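Local atomic coordinates of putative flavoprotein (Bacteroides eggerthii, PDB entry 4ICI), a protein that binds flavin mononucleotide in a flavodoxin-like fold and probably serves in electron transfer or a related redox reaction. Residues V67-P72 against W99-R104; K73-I78 against I106-E111; N13-V18 against K82-T87; V90-Y95 against T119-A124. All blocks are in the same frame, centred on the assembly; numbering follows the deposited sequence.

All four contacts belong to one flavodoxin-like domain built on a parallel sheet. Contact 4 is its central strand pair, 90-96 beside 119-125, about 5 Å from the centre of the chain. Contact 3 lies at the N-terminal ends of the strands, where strand 16-20 runs beside strand 90-96; the centres of contacts 3 and 4 are about 12 Å apart, and contact 3 closes along the chain before contact 4 opens. Contacts 1 and 2, their segments alternating, set helix 64-70 and then its loop against helix 104-112 and the turn preceding it, touching through Glu-68, Pro-76 and Arg-104. Contact 1, its centre about 27 Å from that of contact 3, reaches the flavin at the C-terminal strand ends.

Contact 1 of 4, residues V67-P72 against W99-R104; sequences VEMNDP and WDLAPR. With FMN (flavin mononucleotide), chain B; EDO (1,2-ethanediol), chain F.
The guanidinium of Arg-104 lies between two carbons: Met-69 CE (a selenomethionine) sits over one face, and Pro-72 CA covers the opposite face, 3.6 Å from Arg-104 CZ. At its edge, in the plane of the group, lies the carbonyl of Glu-68, which takes a nearly straight bond (170°) from Arg-104 NE at 3.1 Å. Arg-104 NH2 gives a shorter but more bent bond to Met-69 O, 2.8 Å and 134°. Both nitrogens stand above the planes of the carbonyls they meet. Arginine suits this place because its flat cation can bind the carbonyls where helix 64-70 ends while its faces accept carbon. Glu-68 O is gripped twice, since Asp-71 N reaches it from the other face. A leucine in place of Arg-104 would probably leave the carbonyls of Glu-68 and Met-69 without these donors and the end of the helix less firmly tied to the loop.

The flexible Met-69 chain, bent at chi2 (-36°) and chi3, brings its methyl over one face of the guanidinium and against Leu-101, with CE 3.5 Å from Leu-101 CB, a tight contact. Nearer the backbone, Met-69 CG approaches Trp-99 CD1 obliquely at 3.8 Å. One indole face is covered by C2 of an ethanediol, probably from the crystallisation liquor. From the same loop, Trp-99 N donates to FMN N5 at 2.9 Å and Asp-100 N to FMN O4, the pattern of a flavodoxin-like loop wrapping the isoalloxazine edge.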
# COMPACT_ATOMS: atom_id res chain seq x y z
N VAL A 67 -1.29 -2.56 19.12
CA VAL A 67 -2.58 -1.94 19.46
C VAL A 67 -3.38 -1.65 18.19
O VAL A 67 -4.56 -1.94 18.09
CB VAL A 67 -2.36 -0.69 20.32
CG1 VAL A 67 -3.65 0.16 20.45
CG2 VAL A 67 -1.76 -1.11 21.68
N GLU A 68 -2.69 -1.14 17.16
CA GLU A 68 -3.31 -0.87 15.85
C GLU A 68 -3.88 -2.10 15.24
O GLU A 68 -4.98 -2.11 14.72
CB GLU A 68 -2.31 -0.40 14.81
CG GLU A 68 -1.99 1.01 14.86
CD GLU A 68 -1.18 1.40 13.65
OE1 GLU A 68 -1.13 0.63 12.65
OE2 GLU A 68 -0.60 2.49 13.70
N MSE A 69 -3.08 -3.15 15.23
CA MSE A 69 -3.49 -4.32 14.53
C MSE A 69 -4.64 -5.02 15.28
O MSE A 69 -5.49 -5.65 14.65
CB MSE A 69 -2.25 -5.16 14.21
CG MSE A 69 -1.25 -4.43 13.17
SE MSE A 69 -1.97 -3.35 11.72
CE MSE A 69 -2.85 -4.65 10.68
N ASN A 70 -4.78 -4.81 16.59
CA ASN A 70 -5.91 -5.30 17.35
C ASN A 70 -7.20 -4.48 17.24
O ASN A 70 -8.25 -4.92 17.71
CB ASN A 70 -5.49 -5.50 18.82
CG ASN A 70 -4.65 -6.76 19.00
OD1 ASN A 70 -4.96 -7.80 18.42
ND2 ASN A 70 -3.60 -6.68 19.81
N ASP A 71 -7.14 -3.33 16.61
CA ASP A 71 -8.26 -2.42 16.47
C ASP A 71 -8.52 -2.11 14.99
O ASP A 71 -7.95 -1.17 14.43
CB ASP A 71 -8.05 -1.12 17.26
CG ASP A 71 -9.25 -0.18 17.17
OD1 ASP A 71 -10.24 -0.53 16.48
OD2 ASP A 71 -9.18 0.92 17.80
N PRO A 72 -9.42 -2.87 14.36
CA PRO A 72 -9.66 -2.63 12.94
C PRO A 72 -10.31 -1.31 12.58
O PRO A 72 -10.39 -0.98 11.36
CB PRO A 72 -10.53 -3.80 12.52
CG PRO A 72 -10.96 -4.46 13.68
CD PRO A 72 -10.13 -4.04 14.86
N TRP A 99 1.21 -8.45 10.61
CA TRP A 99 0.28 -9.48 11.08
C TRP A 99 -0.67 -9.95 9.95
O TRP A 99 -1.87 -10.11 10.15
CB TRP A 99 -0.50 -8.95 12.29
CG TRP A 99 0.38 -8.64 13.46
CD1 TRP A 99 0.93 -7.42 13.80
CD2 TRP A 99 0.89 -9.59 14.41
NE1 TRP A 99 1.72 -7.57 14.92
CE2 TRP A 99 1.71 -8.88 15.31
CE3 TRP A 99 0.71 -10.96 14.60
CZ2 TRP A 99 2.37 -9.50 16.38
CZ3 TRP A 99 1.37 -11.58 15.67
CH2 TRP A 99 2.18 -10.85 16.54
N ASP A 100 -0.09 -10.19 8.78
CA ASP A 100 -0.79 -10.69 7.59
C ASP A 100 -1.85 -9.73 7.04
O ASP A 100 -2.75 -10.15 6.30
CB ASP A 100 -1.40 -12.08 7.86
CG ASP A 100 -1.37 -13.02 6.65
OD1 ASP A 100 -0.74 -12.70 5.60
OD2 ASP A 100 -2.04 -14.07 6.79
N LEU A 101 -1.72 -8.45 7.40
CA LEU A 101 -2.66 -7.42 6.99
C LEU A 101 -1.94 -6.18 6.48
O LEU A 101 -0.75 -5.99 6.70
CB LEU A 101 -3.55 -7.00 8.19
CG LEU A 101 -4.50 -8.05 8.75
CD1 LEU A 101 -5.00 -7.57 10.14
CD2 LEU A 101 -5.65 -8.34 7.77
N ALA A 102 -2.70 -5.31 5.82
CA ALA A 102 -2.23 -3.94 5.58
C ALA A 102 -2.23 -3.17 6.90
O ALA A 102 -3.18 -3.25 7.68
CB ALA A 102 -3.13 -3.22 4.59
N PRO A 103 -1.17 -2.38 7.15
CA PRO A 103 -1.23 -1.42 8.25
C PRO A 103 -2.46 -0.53 8.17
O PRO A 103 -2.91 -0.19 7.06
CB PRO A 103 0.07 -0.61 8.08
CG PRO A 103 1.00 -1.55 7.34
CD PRO A 103 0.09 -2.30 6.41
N ARG A 104 -2.99 -0.15 9.33
CA ARG A 104 -4.23 0.62 9.35
C ARG A 104 -4.14 1.98 8.67
O ARG A 104 -5.16 2.52 8.25
CB ARG A 104 -4.77 0.75 10.76
CG ARG A 104 -4.94 -0.54 11.57
CD ARG A 104 -5.74 -1.59 10.91
NE ARG A 104 -5.99 -2.71 11.81
CZ ARG A 104 -6.59 -3.84 11.43
NH1 ARG A 104 -6.98 -3.99 10.16
NH2 ARG A 104 -6.86 -4.78 12.34
N1 FMN B . 6.40 -10.01 7.82
C2 FMN B . 5.70 -11.12 7.41
O2 FMN B . 6.19 -11.85 6.55
N3 FMN B . 4.46 -11.41 7.97
C4 FMN B . 3.91 -10.64 8.98
O4 FMN B . 2.77 -10.96 9.37
C4A FMN B . 4.64 -9.53 9.43
N5 FMN B . 4.13 -8.72 10.47
C5A FMN B . 4.89 -7.60 10.85
C6 FMN B . 4.40 -6.76 11.85
C7 FMN B . 5.10 -5.64 12.24
C7M FMN B . 4.53 -4.72 13.28
C8 FMN B . 6.30 -5.32 11.63
C8M FMN B . 7.07 -4.10 12.07
C9 FMN B . 6.80 -6.15 10.64
C9A FMN B . 6.09 -7.29 10.21
N10 FMN B . 6.58 -8.13 9.20
C10 FMN B . 5.86 -9.23 8.81
C1' FMN B . 7.87 -7.78 8.49
C2' FMN B . 7.57 -6.67 7.45
O2' FMN B . 6.49 -6.95 6.60
C3' FMN B . 8.77 -6.45 6.50
O3' FMN B . 10.01 -6.34 7.27
C4' FMN B . 8.58 -5.26 5.51
O4' FMN B . 9.50 -5.45 4.47
C5' FMN B . 8.92 -3.90 6.24
O5' FMN B . 8.71 -2.91 5.27
P FMN B . 9.11 -1.38 5.49
O1P FMN B . 10.64 -1.39 5.63
O2P FMN B . 8.58 -0.59 4.39
O3P FMN B . 8.47 -0.85 6.78
C1 EDO F . -2.71 -9.08 16.76
O1 EDO F . -3.63 -8.19 16.12
C2 EDO F . -1.36 -8.43 16.75
O2 EDO F . -1.16 -7.77 18.01

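Contact 2 of 4, residues K73-I78 against I106-E111; sequences KMRPAI and INTFIE
Arg-75 lays its guanidinium over the side chain of Asn-107, whose CB stands over the centre of that face, 3.5 Å from Arg-75 CZ. Guanidinium and amide are stacked with their planes 25° apart. The contact joins helix 104-112, the helix of the beta-alpha-beta crossover between strands 90-96 and 119-125 in this flavodoxin-like fold, to the long loop that leads from helix 64-70 to the sheet.

A bend at chi2 (-69°) turns the arginine chain along the helix toward Glu-111, one turn beyond Asn-107. There the salt bridge is side-on: Arg-75 NE meets Glu-111 OE1 at 2.9 Å, and Arg-75 NH2 meets Glu-111 OE2 at the same length. OE1 lies in the guanidinium plane, yet NE comes from above the carboxylate plane; NH2 instead approaches OE2 on its syn side. Tyr-142 OH also bonds to Glu-111 OE2 and to Asn-107 ND2, while Arg-75 NH1 bonds to the backbone O of Met-74 and of Pro-72. Arginine fits because it can serve several acceptors at once from a position partly open to solvent.

Farther along the loop, the branched Ile-78 fills the space beside the helix backbone, its CD1 3.5 Å from Phe-109 N. Between these two groups the small, polar Thr-108 turns its hydroxyl to the loop, and OG1 donates to Pro-76 O at 2.8 Å.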
# COMPACT_ATOMS: atom_id res chain seq x y z
N LYS A 73 -10.77 -0.56 13.58
CA LYS A 73 -11.37 0.74 13.30
C LYS A 73 -10.35 1.88 13.46
O LYS A 73 -10.66 3.04 13.15
CB LYS A 73 -12.61 0.97 14.17
CG LYS A 73 -13.81 0.13 13.74
CD LYS A 73 -15.02 0.30 14.59
CE LYS A 73 -15.61 1.66 14.35
NZ LYS A 73 -16.20 1.69 12.99
N MSE A 74 -9.14 1.58 13.94
CA MSE A 74 -8.16 2.64 14.11
C MSE A 74 -7.71 3.16 12.75
O MSE A 74 -7.57 2.40 11.76
CB MSE A 74 -6.98 2.18 14.94
CG MSE A 74 -6.15 3.37 15.40
SE MSE A 74 -4.73 2.76 16.51
CE MSE A 74 -5.63 1.63 17.67
N ARG A 75 -7.50 4.48 12.70
CA ARG A 75 -7.15 5.20 11.49
C ARG A 75 -5.98 6.15 11.76
O ARG A 75 -6.16 7.34 12.01
CB ARG A 75 -8.34 5.94 10.88
CG ARG A 75 -9.48 4.99 10.47
CD ARG A 75 -9.11 4.15 9.28
NE ARG A 75 -10.20 3.29 8.84
CZ ARG A 75 -10.40 2.03 9.24
NH1 ARG A 75 -9.59 1.44 10.10
NH2 ARG A 75 -11.42 1.34 8.72
N PRO A 76 -4.76 5.59 11.74
CA PRO A 76 -3.59 6.43 11.99
C PRO A 76 -3.57 7.62 11.07
O PRO A 76 -3.81 7.50 9.88
CB PRO A 76 -2.43 5.46 11.74
CG PRO A 76 -2.97 4.09 12.05
CD PRO A 76 -4.38 4.19 11.47
N ALA A 77 -3.30 8.79 11.64
CA ALA A 77 -3.41 10.04 10.92
C ALA A 77 -2.30 10.19 9.88
O ALA A 77 -1.14 9.79 10.10
CB ALA A 77 -3.37 11.21 11.91
N ILE A 78 -2.69 10.76 8.74
CA ILE A 78 -1.78 11.05 7.62
C ILE A 78 -1.46 12.55 7.64
O ILE A 78 -2.36 13.38 7.81
CB ILE A 78 -2.39 10.61 6.27
CG1 ILE A 78 -2.48 9.07 6.20
CG2 ILE A 78 -1.59 11.18 5.08
CD1 ILE A 78 -3.36 8.53 5.03
N ILE A 106 -3.17 2.41 5.80
CA ILE A 106 -3.68 2.16 4.46
C ILE A 106 -5.20 2.40 4.41
O ILE A 106 -5.71 2.98 3.45
CB ILE A 106 -3.30 0.75 3.96
CG1 ILE A 106 -1.76 0.64 3.82
CG2 ILE A 106 -3.98 0.46 2.62
CD1 ILE A 106 -1.05 1.74 2.95
N ASN A 107 -5.90 1.98 5.45
CA ASN A 107 -7.32 2.29 5.57
C ASN A 107 -7.54 3.82 5.64
O ASN A 107 -8.46 4.37 5.02
CB ASN A 107 -7.96 1.61 6.78
CG ASN A 107 -7.78 0.10 6.76
OD1 ASN A 107 -6.75 -0.43 7.22
ND2 ASN A 107 -8.78 -0.61 6.23
N THR A 108 -6.70 4.52 6.42
CA THR A 108 -6.82 5.99 6.46
C THR A 108 -6.66 6.59 5.06
O THR A 108 -7.46 7.45 4.65
CB THR A 108 -5.78 6.62 7.39
OG1 THR A 108 -5.78 5.90 8.62
CG2 THR A 108 -6.05 8.12 7.58
N PHE A 109 -5.69 6.09 4.30
CA PHE A 109 -5.48 6.55 2.95
C PHE A 109 -6.70 6.32 2.05
O PHE A 109 -7.20 7.26 1.38
CB PHE A 109 -4.25 5.88 2.32
CG PHE A 109 -4.13 6.17 0.85
CD1 PHE A 109 -3.76 7.42 0.41
CD2 PHE A 109 -4.39 5.16 -0.10
CE1 PHE A 109 -3.68 7.70 -0.95
CE2 PHE A 109 -4.32 5.47 -1.44
CZ PHE A 109 -3.97 6.72 -1.85
N ILE A 110 -7.19 5.08 2.03
CA ILE A 110 -8.30 4.71 1.14
C ILE A 110 -9.54 5.53 1.49
O ILE A 110 -10.25 6.00 0.60
CB ILE A 110 -8.58 3.21 1.21
CG1 ILE A 110 -7.43 2.44 0.54
CG2 ILE A 110 -9.94 2.85 0.54
CD1 ILE A 110 -7.44 0.96 0.87
N GLU A 111 -9.81 5.70 2.79
CA GLU A 111 -11.02 6.38 3.22
C GLU A 111 -10.97 7.90 3.04
O GLU A 111 -12.02 8.59 3.01
CB GLU A 111 -11.36 5.98 4.65
CG GLU A 111 -11.75 4.54 4.75
CD GLU A 111 -11.97 4.03 6.15
OE1 GLU A 111 -11.97 4.86 7.11
OE2 GLU A 111 -12.15 2.80 6.28

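Contact 3 of 4, residues N13-V18 against K82-T87; sequences NSKILV and KENIGT
Lys-15 runs its side chain beside Thr-87, starting with CB at 3.7 Å from Thr-87 O. CG stays near that carbonyl, CD lies 3.5 Å from both Thr-87 O and Thr-87 OG1, and CE keeps to the hydroxyl. With CG opposite the backbone N (chi1 -163°) and every later torsion extended, the chain is long enough to bring NZ to Thr-87 OG1 at 2.8 Å. The threonine hydroxyl accepts that bond and donates its own to Asn-84 O, lying in the carbonyl plane at 2.9 Å. Beyond the segments, the ammonium also forms a cation-pi contact with Tyr-88.

On strand 16-20, Leu-17 supplies an apolar partner suited to a buried place: its CD2 meets Ile-85 CD1 at 3.6 Å, and its CD1 rests on the aliphatic Lys-82 CE. Lys-82 NZ bonds to Asn-84 OD1 within the type I turn from Lys-82 to Ile-85. A serine in place of Lys-15 would probably leave the Thr-87 hydroxyl without this donor, the Tyr-88 ring without its cation, and the side of Thr-87 uncovered. The chemistry thus divides, with one ammonium-to-hydroxyl hydrogen bond on the outer side and carbon contact inward, which ties the loop before strand 90-96 to the start of the first strand.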
# COMPACT_ATOMS: atom_id res chain seq x y z
N ASN A 13 -2.23 5.99 -22.69
CA ASN A 13 -1.93 5.22 -21.45
C ASN A 13 -2.41 5.94 -20.18
O ASN A 13 -2.72 7.14 -20.20
CB ASN A 13 -0.43 4.94 -21.34
CG ASN A 13 0.16 4.30 -22.60
OD1 ASN A 13 -0.41 3.34 -23.14
ND2 ASN A 13 1.29 4.83 -23.06
N SER A 14 -2.47 5.20 -19.09
CA SER A 14 -3.01 5.70 -17.84
C SER A 14 -2.11 6.75 -17.16
O SER A 14 -0.87 6.72 -17.33
CB SER A 14 -3.21 4.53 -16.89
OG SER A 14 -4.14 3.61 -17.44
N LYS A 15 -2.71 7.65 -16.39
CA LYS A 15 -1.93 8.40 -15.39
C LYS A 15 -1.89 7.54 -14.11
O LYS A 15 -2.94 7.16 -13.58
CB LYS A 15 -2.54 9.76 -15.07
CG LYS A 15 -1.53 10.68 -14.39
CD LYS A 15 -2.12 12.01 -13.96
CE LYS A 15 -1.06 12.88 -13.30
NZ LYS A 15 -1.64 14.17 -12.78
N ILE A 16 -0.67 7.24 -13.67
CA ILE A 16 -0.43 6.24 -12.62
C ILE A 16 0.17 6.91 -11.38
O ILE A 16 1.12 7.68 -11.47
CB ILE A 16 0.54 5.12 -13.10
CG1 ILE A 16 -0.04 4.44 -14.34
CG2 ILE A 16 0.85 4.13 -11.96
CD1 ILE A 16 0.85 3.33 -14.89
N LEU A 17 -0.44 6.61 -10.23
CA LEU A 17 0.10 6.93 -8.93
C LEU A 17 0.52 5.67 -8.20
O LEU A 17 -0.21 4.66 -8.23
CB LEU A 17 -0.95 7.64 -8.08
CG LEU A 17 -0.52 8.14 -6.70
CD1 LEU A 17 0.57 9.22 -6.83
CD2 LEU A 17 -1.73 8.62 -5.92
N VAL A 18 1.70 5.74 -7.59
CA VAL A 18 2.21 4.71 -6.69
C VAL A 18 2.19 5.32 -5.29
O VAL A 18 3.08 6.08 -4.93
CB VAL A 18 3.60 4.18 -7.12
CG1 VAL A 18 4.11 3.11 -6.17
CG2 VAL A 18 3.61 3.70 -8.59
N LYS A 82 -2.96 13.52 -0.90
CA LYS A 82 -2.57 13.74 -2.28
C LYS A 82 -3.62 14.61 -2.97
O LYS A 82 -4.72 14.15 -3.32
CB LYS A 82 -2.40 12.39 -3.00
CG LYS A 82 -1.81 12.50 -4.40
CD LYS A 82 -0.36 12.93 -4.37
CE LYS A 82 0.36 12.76 -5.69
NZ LYS A 82 0.58 14.05 -6.35
N GLU A 83 -3.29 15.87 -3.18
CA GLU A 83 -4.31 16.84 -3.59
C GLU A 83 -4.89 16.62 -4.99
O GLU A 83 -6.07 16.89 -5.24
CB GLU A 83 -3.75 18.26 -3.47
CG GLU A 83 -3.35 18.62 -2.03
N ASN A 84 -4.07 16.13 -5.91
CA ASN A 84 -4.50 15.88 -7.30
C ASN A 84 -4.91 14.43 -7.55
O ASN A 84 -4.85 13.96 -8.69
CB ASN A 84 -3.36 16.23 -8.28
CG ASN A 84 -2.17 15.28 -8.16
OD1 ASN A 84 -1.98 14.60 -7.12
ND2 ASN A 84 -1.36 15.21 -9.23
N ILE A 85 -5.32 13.71 -6.50
CA ILE A 85 -5.70 12.30 -6.63
C ILE A 85 -6.72 12.08 -7.76
O ILE A 85 -6.69 11.03 -8.42
CB ILE A 85 -6.22 11.74 -5.26
CG1 ILE A 85 -6.46 10.22 -5.31
CG2 ILE A 85 -7.48 12.49 -4.79
CD1 ILE A 85 -5.21 9.42 -5.38
N GLY A 86 -7.60 13.05 -7.99
CA GLY A 86 -8.62 12.94 -9.03
C GLY A 86 -8.10 12.69 -10.44
O GLY A 86 -8.79 12.09 -11.25
N THR A 87 -6.87 13.12 -10.71
CA THR A 87 -6.27 13.04 -12.05
C THR A 87 -5.81 11.62 -12.45
O THR A 87 -5.55 11.34 -13.63
CB THR A 87 -5.08 13.99 -12.20
OG1 THR A 87 -3.96 13.57 -11.41
CG2 THR A 87 -5.48 15.42 -11.83

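Contact 4 of 4, residues V90-Y95 against T119-A124; sequences VVFIGY and TVVPFA
Phe-123 lays its ring flat on Gly-94: the glycine CA sits 3.4 Å from the ring centroid, 12° off the normal, a CH-pi contact in a closely packed part of this strand pair. Glycine suits this place, because with the ring as it stands a CB would collide with Phe-123 CZ. The ring gets there by the less common first torsion, with CG between the backbone N and the carbonyl carbon (chi1 69°), and its CE1 then reaches Phe-92 CB at 3.8 Å. Along the same face, Phe-92 CD2 touches Val-121 CB at 3.6 Å. On the other face, Ile-93 CD1 presses on Val-120 CG1 at 3.5 Å, closer than usual, and the Tyr-95 ring has Phe-123 O over one face, toward the rim. Packing is looser at the start of the strands, where Val-90 CG2 and Thr-119 CB are 4.1 Å apart and Thr-119 is partly exposed, a place that tolerates a polar beta-branched residue.

Five backbone bonds, from Val-91 N to Thr-119 O through Tyr-95 N to Phe-123 O, hold the strands in parallel register. Strands 16-20 and 146-152 flank the pair, helix 104-112 packs on Ile-93 and Tyr-95, and Tyr-95 OH bonds to Ser-134 of helix 132-141.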
# COMPACT_ATOMS: atom_id res chain seq x y z
N VAL A 90 -4.97 4.96 -12.39
CA VAL A 90 -4.53 3.75 -11.71
C VAL A 90 -3.80 4.20 -10.45
O VAL A 90 -2.94 5.11 -10.50
CB VAL A 90 -3.55 2.97 -12.59
CG1 VAL A 90 -2.99 1.76 -11.88
CG2 VAL A 90 -4.21 2.59 -13.95
N VAL A 91 -4.12 3.57 -9.32
CA VAL A 91 -3.45 3.85 -8.06
C VAL A 91 -2.96 2.53 -7.48
O VAL A 91 -3.74 1.61 -7.14
CB VAL A 91 -4.37 4.58 -7.06
CG1 VAL A 91 -3.66 4.79 -5.70
CG2 VAL A 91 -4.87 5.91 -7.63
N PHE A 92 -1.63 2.35 -7.44
CA PHE A 92 -1.01 1.26 -6.71
C PHE A 92 -0.94 1.69 -5.25
O PHE A 92 -0.69 2.88 -4.99
CB PHE A 92 0.39 0.96 -7.25
CG PHE A 92 0.41 0.39 -8.63
CD1 PHE A 92 0.46 1.21 -9.77
CD2 PHE A 92 0.39 -0.98 -8.80
CE1 PHE A 92 0.49 0.67 -11.03
CE2 PHE A 92 0.39 -1.54 -10.08
CZ PHE A 92 0.46 -0.70 -11.19
N ILE A 93 -1.19 0.75 -4.34
CA ILE A 93 -1.15 1.03 -2.91
C ILE A 93 -0.23 0.02 -2.24
O ILE A 93 -0.53 -1.18 -2.19
CB ILE A 93 -2.53 0.93 -2.26
CG1 ILE A 93 -3.52 1.86 -2.94
CG2 ILE A 93 -2.42 1.24 -0.78
CD1 ILE A 93 -4.97 1.78 -2.40
N GLY A 94 0.94 0.48 -1.78
CA GLY A 94 1.93 -0.38 -1.21
C GLY A 94 2.10 -0.25 0.29
O GLY A 94 1.89 0.82 0.89
N TYR A 95 2.51 -1.36 0.89
CA TYR A 95 2.63 -1.44 2.35
C TYR A 95 3.53 -2.60 2.75
O TYR A 95 3.62 -3.60 2.06
CB TYR A 95 1.25 -1.57 3.03
CG TYR A 95 0.34 -2.62 2.41
CD1 TYR A 95 -0.49 -2.30 1.34
CD2 TYR A 95 0.34 -3.90 2.86
CE1 TYR A 95 -1.29 -3.28 0.75
CE2 TYR A 95 -0.46 -4.88 2.29
CZ TYR A 95 -1.27 -4.56 1.24
OH TYR A 95 -2.06 -5.52 0.63
N THR A 119 -8.56 2.13 -11.22
CA THR A 119 -8.03 0.79 -11.02
C THR A 119 -7.13 0.87 -9.79
O THR A 119 -6.24 1.72 -9.74
CB THR A 119 -7.24 0.33 -12.24
OG1 THR A 119 -8.10 0.35 -13.38
CG2 THR A 119 -6.70 -1.07 -12.03
N VAL A 120 -7.34 -0.02 -8.80
CA VAL A 120 -6.60 0.02 -7.53
C VAL A 120 -5.87 -1.32 -7.37
O VAL A 120 -6.49 -2.37 -7.51
CB VAL A 120 -7.54 0.30 -6.35
CG1 VAL A 120 -6.75 0.43 -5.06
CG2 VAL A 120 -8.42 1.57 -6.65
N VAL A 121 -4.56 -1.28 -7.10
CA VAL A 121 -3.72 -2.48 -7.14
C VAL A 121 -2.79 -2.47 -5.92
O VAL A 121 -1.99 -1.55 -5.78
CB VAL A 121 -2.87 -2.55 -8.42
CG1 VAL A 121 -2.23 -3.96 -8.52
CG2 VAL A 121 -3.67 -2.18 -9.69
N PRO A 122 -2.92 -3.46 -5.02
CA PRO A 122 -2.00 -3.46 -3.88
C PRO A 122 -0.63 -4.03 -4.25
O PRO A 122 -0.50 -4.80 -5.18
CB PRO A 122 -2.71 -4.39 -2.88
CG PRO A 122 -3.44 -5.39 -3.76
CD PRO A 122 -3.81 -4.62 -5.02
N PHE A 123 0.37 -3.67 -3.47
CA PHE A 123 1.65 -4.34 -3.49
C PHE A 123 2.25 -4.29 -2.11
O PHE A 123 1.82 -3.50 -1.27
CB PHE A 123 2.59 -3.74 -4.57
CG PHE A 123 3.08 -2.33 -4.29
CD1 PHE A 123 2.32 -1.24 -4.64
CD2 PHE A 123 4.34 -2.11 -3.76
CE1 PHE A 123 2.77 0.06 -4.44
CE2 PHE A 123 4.81 -0.83 -3.58
CZ PHE A 123 4.02 0.25 -3.93
N ALA A 124 3.25 -5.13 -1.85
CA ALA A 124 3.75 -5.24 -0.49
C ALA A 124 5.17 -5.73 -0.43
O ALA A 124 5.69 -6.28 -1.41
CB ALA A 124 2.83 -6.18 0.34